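Local coordinates for Alr4995 protein (Nostoc sp., PDB 6LRF) that probably acts as a bifunctional enzyme, hydrolysing arginine in a guanidino-group-modifying domain and cyclising ornithine to proline in a Rossmann-fold portion, at residues B[176-181]-B[202-207]; B[224-229]-B[244-249]. All coordinates share one frame; numbering follows the deposited sequence.

In the fold
The chain first turns through 176-181, between the antiparallel strands 173-175 and 181-183, then runs along helix 190-199 to 202-207, where interaction 1 closes a crossover by laying strand 205-207 parallel to strand 181-183. Helix 210-213 and strand 221-223 follow, and interaction 2 closes the next crossover: strand 226-229, helix 234-242 and strand 246-249. The two contacts lie in series, neither nested nor crossed, with centres about 14 Å apart. They meet directly: the ring of Phe245 packs against Leu176, Ala177 and Tyr180, joining two small mixed sheets of the GME-family region, which probably hydrolyses arginine, and Ala177 also rests on Glu224.

Interaction 1. Residues B[176-181]-B[202-207]; sequences LANGYL and PEKRIA
Leu181 is held by both its backbone N and its backbone O: the N donates to Lys204 O at 2.9 Å, and Ile206 N donates to Leu181 O at 2.8 Å, so the bonds straddle Arg205. Lys204 O also receives a CA-H...O contact from Tyr180 CA. Within 176-181 the turn is closed by Leu176 N donating to Tyr180 O (2.8 Å). Farther out, Lys204 NZ reaches back over the turn to the backbone O of Asn178 (3.0 Å), approaching 23° from that carbonyl's plane. These bonds fasten the end of a beta-alpha-beta crossover, strand 181-183, helix 190-199 and parallel strand 205-207, consistent with the pentein propeller fold of the GME family. Lys204, bent at chi2 (-72°), crosses the Tyr180 ring and sets CD over the centre of one face, a CH-pi contact of 3.8 Å from CD to the Tyr180 ring centroid. Ile206 CD1 comes obliquely to Tyr180 CD2. Replacing Tyr180 with a serine would probably leave the Lys204 methylenes without the ring face they lie on, the amine less firmly steered to Asn178 O, and a gap beside Ile206 CD1. The Arg205 guanidinium is engaged locally, NH1 bonded to Val200 O and one face over Pro202 CA, offset toward the rim.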
loop_
_atom_site.group_PDB
_atom_site.type_symbol
_atom_site.label_atom_id
_atom_site.label_comp_id
_atom_site.label_asym_id
_atom_site.label_seq_id
_atom_site.Cartn_x
_atom_site.Cartn_y
_atom_site.Cartn_z
ATOM N N LEU B 176 -14.488 6.440 48.151
ATOM C CA LEU B 176 -13.758 6.821 49.366
ATOM C C LEU B 176 -14.596 7.760 50.211
ATOM O O LEU B 176 -15.610 8.291 49.745
ATOM C CB LEU B 176 -12.427 7.498 49.028
ATOM C CG LEU B 176 -11.425 6.684 48.218
ATOM C CD1 LEU B 176 -10.354 7.602 47.652
ATOM C CD2 LEU B 176 -10.813 5.598 49.073
ATOM N N ALA B 177 -14.168 7.979 51.449
ATOM C CA ALA B 177 -14.886 8.894 52.328
ATOM C C ALA B 177 -14.938 10.288 51.710
ATOM O O ALA B 177 -14.103 10.624 50.863
ATOM C CB ALA B 177 -14.229 8.942 53.704
ATOM N N ASN B 178 -15.929 11.080 52.122
ATOM C CA ASN B 178 -16.021 12.488 51.733
ATOM C C ASN B 178 -16.239 12.653 50.223
ATOM O O ASN B 178 -15.733 13.590 49.607
ATOM C CB ASN B 178 -14.753 13.227 52.186
ATOM C CG ASN B 178 -14.919 14.723 52.204
ATOM O OD1 ASN B 178 -16.021 15.235 52.416
ATOM N ND2 ASN B 178 -13.819 15.442 51.987
ATOM N N GLY B 179 -16.974 11.715 49.633
ATOM C CA GLY B 179 -17.376 11.794 48.235
ATOM C C GLY B 179 -16.333 11.478 47.170
ATOM O O GLY B 179 -16.627 11.544 45.977
ATOM N N TYR B 180 -15.119 11.129 47.581
ATOM C CA TYR B 180 -14.049 10.928 46.610
ATOM C C TYR B 180 -14.139 9.584 45.891
ATOM O O TYR B 180 -14.685 8.618 46.413
ATOM C CB TYR B 180 -12.692 11.083 47.286
ATOM C CG TYR B 180 -12.389 12.532 47.596
ATOM C CD1 TYR B 180 -12.664 13.069 48.847
ATOM C CD2 TYR B 180 -11.872 13.372 46.614
ATOM C CE1 TYR B 180 -12.400 14.399 49.125
ATOM C CE2 TYR B 180 -11.613 14.704 46.877
ATOM C CZ TYR B 180 -11.877 15.211 48.135
ATOM O OH TYR B 180 -11.613 16.537 48.392
ATOM N N LEU B 181 -13.610 9.542 44.673
ATOM C CA LEU B 181 -13.610 8.319 43.890
ATOM C C LEU B 181 -12.249 8.085 43.287
ATOM O O LEU B 181 -11.773 8.883 42.485
ATOM C CB LEU B 181 -14.658 8.365 42.776
ATOM C CG LEU B 181 -14.504 7.173 41.821
ATOM C CD1 LEU B 181 -14.843 5.855 42.523
ATOM C CD2 LEU B 181 -15.348 7.336 40.566
ATOM N N PRO B 202 -15.838 16.618 39.132
ATOM C CA PRO B 202 -14.425 16.509 38.728
ATOM C C PRO B 202 -13.400 16.674 39.860
ATOM O O PRO B 202 -12.346 16.039 39.807
ATOM C CB PRO B 202 -14.267 17.644 37.710
ATOM C CG PRO B 202 -15.627 17.851 37.165
ATOM C CD PRO B 202 -16.558 17.617 38.320
ATOM N N GLU B 203 -13.694 17.509 40.855
ATOM C CA GLU B 203 -12.758 17.729 41.963
ATOM C C GLU B 203 -12.703 16.524 42.900
ATOM O O GLU B 203 -11.706 16.327 43.604
ATOM C CB GLU B 203 -13.131 18.978 42.776
ATOM C CG GLU B 203 -13.935 20.022 42.019
ATOM C CD GLU B 203 -15.426 19.712 42.002
ATOM O OE1 GLU B 203 -16.010 19.714 40.895
ATOM O OE2 GLU B 203 -16.003 19.465 43.092
ATOM N N LYS B 204 -13.782 15.738 42.921
ATOM C CA LYS B 204 -13.858 14.528 43.750
ATOM C C LYS B 204 -13.367 13.280 43.000
ATOM O O LYS B 204 -13.203 12.210 43.595
ATOM C CB LYS B 204 -15.289 14.307 44.245
ATOM C CG LYS B 204 -15.856 15.445 45.086
ATOM C CD LYS B 204 -15.216 15.490 46.448
ATOM C CE LYS B 204 -16.081 16.273 47.417
ATOM N NZ LYS B 204 -15.407 16.433 48.740
ATOM N N ARG B 205 -13.132 13.418 41.696
ATOM C CA ARG B 205 -12.580 12.324 40.905
ATOM C C ARG B 205 -11.056 12.292 40.962
ATOM O O ARG B 205 -10.387 13.279 40.667
ATOM C CB ARG B 205 -13.037 12.423 39.445
ATOM C CG ARG B 205 -14.546 12.507 39.281
ATOM C CD ARG B 205 -15.023 11.982 37.933
ATOM N NE ARG B 205 -14.562 12.769 36.786
ATOM C CZ ARG B 205 -15.249 13.766 36.228
ATOM N NH1 ARG B 205 -16.427 14.129 36.716
ATOM N NH2 ARG B 205 -14.753 14.411 35.180
ATOM N N ILE B 206 -10.515 11.143 41.342
ATOM C CA ILE B 206 -9.084 10.916 41.317
ATOM C C ILE B 206 -8.775 9.825 40.306
ATOM O O ILE B 206 -8.651 8.650 40.664
ATOM C CB ILE B 206 -8.542 10.512 42.703
ATOM C CG1 ILE B 206 -9.070 11.472 43.776
ATOM C CG2 ILE B 206 -7.011 10.436 42.683
ATOM C CD1 ILE B 206 -8.736 11.059 45.203
ATOM N N ALA B 207 -8.678 10.213 39.035
ATOM C CA ALA B 207 -8.352 9.258 37.981
ATOM C C ALA B 207 -6.868 8.932 38.032
ATOM O O ALA B 207 -6.041 9.830 38.142
ATOM C CB ALA B 207 -8.743 9.801 36.618
#

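Interaction 2. Residues B[224-229]-B[244-249]; sequences ESIVIM and GFQVLE
Ile226 CG2 reaches diagonally past its register partner Gln246 to CD2 of Leu248, two residues on and on the same face of the sheet, at 3.5 Å, and Ile228 CG1 meets Leu248 CB and CD2 there. On the other face Val227 CG2 packs on Val247 CG2 at 3.7 Å. With chi1 at -75°, Val227 holds that methyl between its backbone N and carbonyl carbon, turned to the neighbouring strand, while CG1 approaches Phe245 CD1 obliquely. Between the faces run four parallel-strand hydrogen bonds: Gln246 N to Ser225 O, 2.8 Å and nearly straight; Val227 N to Gln246 O; Leu248 N to Val227 O; and Met229 N (selenomethionine) to Leu248 O, 3.0 Å and more bent at 142°. Gln246, its chain extended, lies beside Ile226 and points the same way. At the entry to the first strand Ser225 OG donates to Glu224 OE2 (3.1 Å), and Glu224 O sits at the edge of the Phe245 ring. At the C-terminal end Glu249 OE2 accepts a bond from Ala232 N. The strands, inclined by 24°, belong to a beta-alpha-beta unit whose helix 234-242 ends in a Schellman motif at Gly244. That helix packs on Val247 through Lys237 and Leu240, helix 34-49 covers Ile228 and Leu248 on the opposite face, and strand 221-223 flanks strand 226-229 antiparallel.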
loop_
_atom_site.group_PDB
_atom_site.type_symbol
_atom_site.label_atom_id
_atom_site.label_comp_id
_atom_site.label_asym_id
_atom_site.label_seq_id
_atom_site.Cartn_x
_atom_site.Cartn_y
_atom_site.Cartn_z
ATOM N N GLU B 224 -12.080 5.586 57.247
ATOM C CA GLU B 224 -12.274 7.047 57.238
ATOM C C GLU B 224 -11.198 7.767 56.426
ATOM O O GLU B 224 -11.287 7.823 55.202
ATOM C CB GLU B 224 -12.333 7.613 58.666
ATOM C CG GLU B 224 -12.529 9.164 58.779
ATOM C CD GLU B 224 -13.371 9.796 57.648
ATOM O OE1 GLU B 224 -14.498 9.311 57.388
ATOM O OE2 GLU B 224 -12.919 10.800 57.035
ATOM N N SER B 225 -10.181 8.310 57.089
ATOM C CA SER B 225 -9.185 9.099 56.376
ATOM C C SER B 225 -7.932 8.304 56.084
ATOM O O SER B 225 -6.985 8.827 55.511
ATOM C CB SER B 225 -8.847 10.367 57.158
ATOM O OG SER B 225 -9.887 11.317 56.990
ATOM N N ILE B 226 -7.941 7.033 56.467
ATOM C CA ILE B 226 -6.839 6.144 56.134
ATOM C C ILE B 226 -7.131 5.405 54.829
ATOM O O ILE B 226 -8.265 4.970 54.594
ATOM C CB ILE B 226 -6.582 5.106 57.235
ATOM C CG1 ILE B 226 -6.601 5.770 58.614
ATOM C CG2 ILE B 226 -5.293 4.348 56.965
ATOM C CD1 ILE B 226 -5.752 7.008 58.734
ATOM N N VAL B 227 -6.117 5.284 53.975
ATOM C CA VAL B 227 -6.211 4.397 52.824
ATOM C C VAL B 227 -5.017 3.454 52.808
ATOM O O VAL B 227 -3.867 3.883 52.741
ATOM C CB VAL B 227 -6.312 5.175 51.489
ATOM C CG1 VAL B 227 -7.710 5.747 51.337
ATOM C CG2 VAL B 227 -5.264 6.284 51.402
ATOM N N ILE B 228 -5.306 2.163 52.913
ATOM C CA ILE B 228 -4.274 1.136 52.902
ATOM C C ILE B 228 -4.238 0.471 51.538
ATOM O O ILE B 228 -5.287 0.212 50.934
ATOM C CB ILE B 228 -4.519 0.067 53.973
ATOM C CG1 ILE B 228 -4.744 0.719 55.338
ATOM C CG2 ILE B 228 -3.355 -0.907 54.028
ATOM C CD1 ILE B 228 -5.366 -0.220 56.363
HETATM N N MSE B 229 -3.036 0.179 51.056
HETATM C CA MSE B 229 -2.883 -0.402 49.733
HETATM C C MSE B 229 -1.514 -1.006 49.520
HETATM O O MSE B 229 -0.642 -0.911 50.379
HETATM C CB MSE B 229 -3.134 0.661 48.673
HETATM C CG MSE B 229 -2.530 2.010 49.034
HETATM SE SE MSE B 229 -2.628 3.196 47.504
HETATM C CE MSE B 229 -1.772 2.002 46.220
ATOM N N GLY B 244 -6.448 15.292 51.905
ATOM C CA GLY B 244 -6.539 14.926 53.308
ATOM C C GLY B 244 -6.584 13.451 53.679
ATOM O O GLY B 244 -6.865 13.127 54.829
ATOM N N PHE B 245 -6.318 12.559 52.727
ATOM C CA PHE B 245 -6.203 11.131 53.032
ATOM C C PHE B 245 -4.786 10.782 53.490
ATOM O O PHE B 245 -3.812 11.284 52.932
ATOM C CB PHE B 245 -6.554 10.270 51.814
ATOM C CG PHE B 245 -8.011 10.252 51.475
ATOM C CD1 PHE B 245 -8.914 9.572 52.280
ATOM C CD2 PHE B 245 -8.479 10.893 50.337
ATOM C CE1 PHE B 245 -10.266 9.543 51.964
ATOM C CE2 PHE B 245 -9.826 10.867 50.013
ATOM C CZ PHE B 245 -10.723 10.190 50.831
ATOM N N GLN B 246 -4.671 9.911 54.492
ATOM C CA GLN B 246 -3.365 9.410 54.907
ATOM C C GLN B 246 -3.112 8.055 54.263
ATOM O O GLN B 246 -3.890 7.111 54.438
ATOM C CB GLN B 246 -3.254 9.305 56.437
ATOM C CG GLN B 246 -2.227 8.267 56.873
ATOM C CD GLN B 246 -2.010 8.178 58.383
ATOM O OE1 GLN B 246 -2.955 8.254 59.176
ATOM N NE2 GLN B 246 -0.753 7.981 58.781
ATOM N N VAL B 247 -2.014 7.966 53.518
ATOM C CA VAL B 247 -1.716 6.766 52.748
ATOM C C VAL B 247 -0.779 5.801 53.461
ATOM O O VAL B 247 0.388 6.108 53.684
ATOM C CB VAL B 247 -1.092 7.117 51.392
ATOM C CG1 VAL B 247 -0.662 5.847 50.668
ATOM C CG2 VAL B 247 -2.074 7.939 50.550
ATOM N N LEU B 248 -1.305 4.628 53.805
ATOM C CA LEU B 248 -0.511 3.533 54.359
ATOM C C LEU B 248 -0.238 2.488 53.284
ATOM O O LEU B 248 -1.166 1.975 52.656
ATOM C CB LEU B 248 -1.237 2.877 55.540
ATOM C CG LEU B 248 -1.121 3.431 56.964
ATOM C CD1 LEU B 248 -1.191 4.940 57.006
ATOM C CD2 LEU B 248 -2.208 2.841 57.841
ATOM N N GLU B 249 1.028 2.170 53.059
ATOM C CA GLU B 249 1.369 1.097 52.134
ATOM C C GLU B 249 1.728 -0.160 52.917
ATOM O O GLU B 249 1.955 -0.104 54.124
ATOM C CB GLU B 249 2.521 1.511 51.214
ATOM C CG GLU B 249 2.198 2.706 50.327
ATOM C CD GLU B 249 3.419 3.263 49.607
ATOM O OE1 GLU B 249 4.330 3.784 50.288
ATOM O OE2 GLU B 249 3.467 3.186 48.358
#